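PDB 4XXF: fuculose-1-phosphate aldolase from Glaciozyma antarctica, which belongs to the class II aldolase and adducin family of AraD-like proteins and carries a zinc ion held by histidines. Local coordinates for residues A[73-85]-A[94-107]. Numbering follows the deposited sequence. Where two conformers were deposited one is given.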
loop_
_atom_site.group_PDB
_atom_site.type_symbol
_atom_site.label_atom_id
_atom_site.label_comp_id
_atom_site.label_asym_id
_atom_site.label_seq_id
_atom_site.Cartn_x
_atom_site.Cartn_y
_atom_site.Cartn_z
ATOM N N ASP A 73 16.128 3.545 -24.469
ATOM C CA ASP A 73 14.749 3.603 -24.941
ATOM C C ASP A 73 14.272 5.001 -25.299
ATOM O O ASP A 73 13.326 5.155 -26.078
ATOM C CB ASP A 73 13.808 3.048 -23.874
ATOM C CG ASP A 73 14.025 1.580 -23.611
ATOM O OD1 ASP A 73 13.917 0.781 -24.567
ATOM O OD2 ASP A 73 14.302 1.223 -22.444
ATOM N N LEU A 74 14.885 6.024 -24.703
ATOM C CA LEU A 74 14.412 7.390 -24.908
ATOM C C LEU A 74 14.491 7.800 -26.366
ATOM O O LEU A 74 15.468 7.488 -27.058
ATOM C CB LEU A 74 15.222 8.386 -24.092
ATOM C CG LEU A 74 15.180 8.237 -22.579
ATOM C CD1 LEU A 74 15.941 9.413 -21.983
ATOM C CD2 LEU A 74 13.729 8.183 -22.059
ATOM N N ILE A 75 13.492 8.551 -26.816
ATOM C CA ILE A 75 13.469 9.041 -28.187
ATOM C C ILE A 75 13.578 10.553 -28.221
ATOM O O ILE A 75 13.223 11.238 -27.258
ATOM C CB ILE A 75 12.188 8.604 -28.933
ATOM C CG1 ILE A 75 10.934 8.908 -28.108
ATOM C CG2 ILE A 75 12.260 7.116 -29.293
ATOM C CD1 ILE A 75 9.635 8.789 -28.891
ATOM N N LEU A 76 14.072 11.060 -29.340
ATOM C CA LEU A 76 14.215 12.485 -29.570
ATOM C C LEU A 76 13.129 12.939 -30.531
ATOM O O LEU A 76 12.931 12.326 -31.577
ATOM C CB LEU A 76 15.596 12.790 -30.141
ATOM C CG LEU A 76 15.950 14.251 -30.404
ATOM C CD1 LEU A 76 16.024 15.047 -29.110
ATOM C CD2 LEU A 76 17.275 14.326 -31.155
ATOM N N VAL A 77 12.422 14.003 -30.163
ATOM C CA VAL A 77 11.260 14.488 -30.892
ATOM C C VAL A 77 11.425 15.987 -31.166
ATOM O O VAL A 77 11.887 16.716 -30.284
ATOM C CB VAL A 77 9.962 14.219 -30.082
ATOM C CG1 VAL A 77 8.735 14.734 -30.816
ATOM C CG2 VAL A 77 9.818 12.730 -29.792
ATOM N N ASN A 78 11.051 16.461 -32.352
ATOM C CA ASN A 78 11.138 17.899 -32.574
ATOM C C ASN A 78 9.845 18.575 -32.103
ATOM O O ASN A 78 8.932 17.912 -31.598
ATOM C CB ASN A 78 11.482 18.242 -34.040
ATOM C CG ASN A 78 10.403 17.840 -35.032
ATOM O OD1 ASN A 78 9.276 17.538 -34.663
ATOM N ND2 ASN A 78 10.759 17.849 -36.311
ATOM N N GLN A 79 9.797 19.896 -32.212
ATOM C CA GLN A 79 8.698 20.668 -31.640
ATOM C C GLN A 79 7.344 20.227 -32.185
ATOM O O GLN A 79 6.344 20.262 -31.469
ATOM C CB GLN A 79 8.898 22.160 -31.908
ATOM C CG GLN A 79 8.054 23.066 -31.026
ATOM C CD GLN A 79 8.756 23.462 -29.736
ATOM O OE1 GLN A 79 9.921 23.865 -29.746
ATOM N NE2 GLN A 79 8.046 23.358 -28.618
ATOM N N GLU A 80 7.318 19.800 -33.445
ATOM C CA GLU A 80 6.060 19.445 -34.094
ATOM C C GLU A 80 5.707 17.958 -33.983
ATOM O O GLU A 80 4.725 17.505 -34.567
ATOM C CB GLU A 80 6.080 19.866 -35.572
ATOM C CG GLU A 80 7.253 19.348 -36.403
ATOM C CD GLU A 80 8.381 20.365 -36.552
ATOM O OE1 GLU A 80 8.886 20.536 -37.690
ATOM O OE2 GLU A 80 8.772 20.980 -35.535
ATOM N N GLY A 81 6.499 17.198 -33.236
ATOM C CA GLY A 81 6.141 15.825 -32.935
ATOM C C GLY A 81 6.808 14.737 -33.760
ATOM O O GLY A 81 6.559 13.557 -33.531
ATOM N N THR A 82 7.647 15.121 -34.714
ATOM C CA THR A 82 8.369 14.136 -35.519
ATOM C C THR A 82 9.452 13.450 -34.680
ATOM O O THR A 82 10.258 14.116 -34.039
ATOM C CB THR A 82 9.006 14.784 -36.763
ATOM O OG1 THR A 82 8.005 15.516 -37.473
ATOM C CG2 THR A 82 9.593 13.718 -37.683
ATOM N N VAL A 83 9.452 12.120 -34.665
ATOM C CA VAL A 83 10.506 11.365 -34.004
ATOM C C VAL A 83 11.749 11.414 -34.877
ATOM O O VAL A 83 11.730 10.945 -36.015
ATOM C CB VAL A 83 10.089 9.900 -33.743
ATOM C CG1 VAL A 83 11.216 9.132 -33.080
ATOM C CG2 VAL A 83 8.832 9.848 -32.893
ATOM N N ILE A 84 12.824 11.996 -34.362
ATOM C CA ILE A 84 13.997 12.257 -35.196
ATOM C C ILE A 84 15.267 11.576 -34.697
ATOM O O ILE A 84 16.316 11.694 -35.316
ATOM C CB ILE A 84 14.269 13.773 -35.323
ATOM C CG1 ILE A 84 14.460 14.410 -33.942
ATOM C CG2 ILE A 84 13.143 14.459 -36.093
ATOM C CD1 ILE A 84 15.040 15.814 -34.001
ATOM N N GLY A 85 15.185 10.858 -33.586
ATOM C CA GLY A 85 16.350 10.140 -33.111
ATOM C C GLY A 85 16.087 9.253 -31.915
ATOM O O GLY A 85 15.008 9.296 -31.327
ATOM N N VAL A 94 5.975 8.196 -30.446
ATOM C CA VAL A 94 5.592 9.098 -29.374
ATOM C C VAL A 94 4.069 9.158 -29.297
ATOM O O VAL A 94 3.382 9.051 -30.312
ATOM C CB VAL A 94 6.190 10.523 -29.583
ATOM C CG1 VAL A 94 5.545 11.232 -30.781
ATOM C CG2 VAL A 94 6.059 11.364 -28.322
ATOM N N ASN A 95 3.539 9.280 -28.085
ATOM C CA ASN A 95 2.133 9.610 -27.907
ATOM C C ASN A 95 1.954 11.082 -28.301
ATOM O O ASN A 95 2.348 11.976 -27.555
ATOM C CB ASN A 95 1.721 9.325 -26.459
ATOM C CG ASN A 95 0.387 9.951 -26.066
ATOM O OD1 ASN A 95 -0.397 10.393 -26.904
ATOM N ND2 ASN A 95 0.126 9.977 -24.764
ATOM N N LEU A 96 1.383 11.337 -29.477
ATOM C CA LEU A 96 1.434 12.685 -30.053
ATOM C C LEU A 96 0.610 13.702 -29.273
ATOM O O LEU A 96 1.112 14.772 -28.932
ATOM C CB LEU A 96 0.979 12.678 -31.520
ATOM C CG LEU A 96 1.130 14.023 -32.248
ATOM C CD1 LEU A 96 2.594 14.447 -32.325
ATOM C CD2 LEU A 96 0.512 13.988 -33.643
ATOM N N ALA A 97 -0.648 13.377 -28.995
ATOM C CA ALA A 97 -1.538 14.319 -28.325
ATOM C C ALA A 97 -0.939 14.748 -26.994
ATOM O O ALA A 97 -0.883 15.939 -26.676
ATOM C CB ALA A 97 -2.915 13.704 -28.120
ATOM N N GLY A 98 -0.461 13.766 -26.240
ATOM C CA GLY A 98 0.197 14.020 -24.975
ATOM C C GLY A 98 1.456 14.845 -25.117
ATOM O O GLY A 98 1.681 15.786 -24.352
ATOM N N PHE A 99 2.270 14.516 -26.111
ATOM C CA PHE A 99 3.501 15.253 -26.309
ATOM C C PHE A 99 3.248 16.720 -26.672
ATOM O O PHE A 99 3.979 17.600 -26.216
ATOM C CB PHE A 99 4.383 14.617 -27.387
ATOM C CG PHE A 99 5.574 15.464 -27.734
ATOM C CD1 PHE A 99 6.673 15.505 -26.890
ATOM C CD2 PHE A 99 5.568 16.276 -28.862
ATOM C CE1 PHE A 99 7.760 16.317 -27.175
ATOM C CE2 PHE A 99 6.651 17.087 -29.158
ATOM C CZ PHE A 99 7.752 17.105 -28.311
ATOM N N MET A 100 2.229 16.989 -27.484
ATOM C CA MET A 100 1.983 18.355 -27.935
ATOM C C MET A 100 1.477 19.256 -26.807
ATOM O O MET A 100 1.618 20.470 -26.893
ATOM C CB MET A 100 1.014 18.363 -29.118
ATOM C CG MET A 100 1.600 17.720 -30.377
ATOM S SD MET A 100 3.193 18.419 -30.904
ATOM C CE MET A 100 2.707 20.071 -31.397
ATOM N N ILE A 101 0.919 18.681 -25.743
ATOM C CA ILE A 101 0.682 19.473 -24.533
ATOM C C ILE A 101 2.015 19.995 -23.992
ATOM O O ILE A 101 2.160 21.185 -23.672
ATOM C CB ILE A 101 -0.051 18.665 -23.450
ATOM C CG1 ILE A 101 -1.481 18.380 -23.912
ATOM C CG2 ILE A 101 -0.066 19.433 -22.137
ATOM C CD1 ILE A 101 -2.264 17.466 -22.985
ATOM N N HIS A 102 3.000 19.110 -23.894
ATOM C CA HIS A 102 4.316 19.519 -23.424
ATOM C C HIS A 102 4.945 20.513 -24.389
ATOM O O HIS A 102 5.526 21.511 -23.979
ATOM C CB HIS A 102 5.239 18.315 -23.248
ATOM C CG HIS A 102 4.850 17.406 -22.125
ATOM N ND1 HIS A 102 5.779 16.786 -21.313
ATOM C CD2 HIS A 102 3.637 16.989 -21.693
ATOM C CE1 HIS A 102 5.152 16.040 -20.422
ATOM N NE2 HIS A 102 3.854 16.147 -20.627
ATOM N N SER A 103 4.814 20.247 -25.681
ATOM C CA SER A 103 5.442 21.092 -26.671
ATOM C C SER A 103 4.940 22.533 -26.558
ATOM O O SER A 103 5.733 23.483 -26.626
ATOM C CB SER A 103 5.186 20.547 -28.072
ATOM O OG SER A 103 5.874 21.326 -29.024
ATOM N N ALA A 104 3.628 22.698 -26.384
ATOM C CA ALA A 104 3.038 24.028 -26.238
ATOM C C ALA A 104 3.605 24.750 -25.019
ATOM O O ALA A 104 3.924 25.932 -25.093
ATOM C CB ALA A 104 1.519 23.944 -26.143
ATOM N N ILE A 105 3.753 24.048 -23.899
ATOM C CA ILE A 105 4.331 24.681 -22.718
ATOM C C ILE A 105 5.816 25.040 -22.918
ATOM O O ILE A 105 6.233 26.153 -22.585
ATOM C CB ILE A 105 4.182 23.779 -21.473
ATOM C CG1 ILE A 105 2.703 23.565 -21.140
ATOM C CG2 ILE A 105 4.941 24.390 -20.289
ATOM C CD1 ILE A 105 2.463 22.404 -20.167
ATOM N N HIS A 106 6.613 24.097 -23.434
ATOM C CA HIS A 106 8.036 24.357 -23.704
ATOM C C HIS A 106 8.213 25.577 -24.632
ATOM O O HIS A 106 9.169 26.348 -24.495
ATOM C CB HIS A 106 8.727 23.134 -24.348
ATOM C CG HIS A 106 9.014 21.991 -23.415
ATOM N ND1 HIS A 106 9.925 22.062 -22.382
ATOM C CD2 HIS A 106 8.575 20.709 -23.437
ATOM C CE1 HIS A 106 9.992 20.888 -21.775
ATOM N NE2 HIS A 106 9.181 20.047 -22.397
ATOM N N LYS A 107 7.299 25.749 -25.585
ATOM C CA LYS A 107 7.382 26.854 -26.534
ATOM C C LYS A 107 7.073 28.177 -25.850
ATOM O O LYS A 107 7.738 29.183 -26.096
ATOM C CB LYS A 107 6.420 26.627 -27.697
ATOM C CG LYS A 107 6.568 27.633 -28.825
ATOM C CD LYS A 107 5.318 27.683 -29.699
ATOM C CE LYS A 107 4.950 26.307 -30.227
ATOM N NZ LYS A 107 3.483 26.039 -30.124
#
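Ser103 and Gln79 meet through two anti first torsions: Ser103 OG lies opposite its own N (chi1 -176°), and Gln79 CG does likewise before a bend at chi2 (91°) brings the amide to Ser103. The hydroxyl then works twice. Ser103 OG donates to Gln79 O at 2.7 Å, in the carbonyl plane and on a lone pair. Ser103 OG also accepts from Gln79 NE2 at 3.0 Å, lying 23° out of the Gln79 amide plane. Backbone and side chain of one turn residue are thus pinned to one hydroxyl, while Gln79 OE1 is bonded to His55 ND1, which probably helps fix the amide's rotation. Beside this polar pair, Val77 CG1 sits over one face of the Phe99 ring, 3.8 Å from its centroid, a CH-pi contact displaced toward the rim. Gly81, ending the type I turn from Asn78 with positive phi, brings its CA within 3.9 Å of Leu96 CD1. At the opposite end from the Gln79-Ser103 bonds, Val94 CB, just before the helix, packs against Ile75 CD1 at 3.9 Å. This is structural packing, with zinc about 11 Å from the Phe99 side chain. The hairpin of strands 75-78 and 83-84 lays its turn along helix 96-108, from Leu96 to Lys107; the helix's other sides meet strand 114-118 and helix 163-170, while strand 75-78, outermost in this chain's sheet, pairs with strand 56-59.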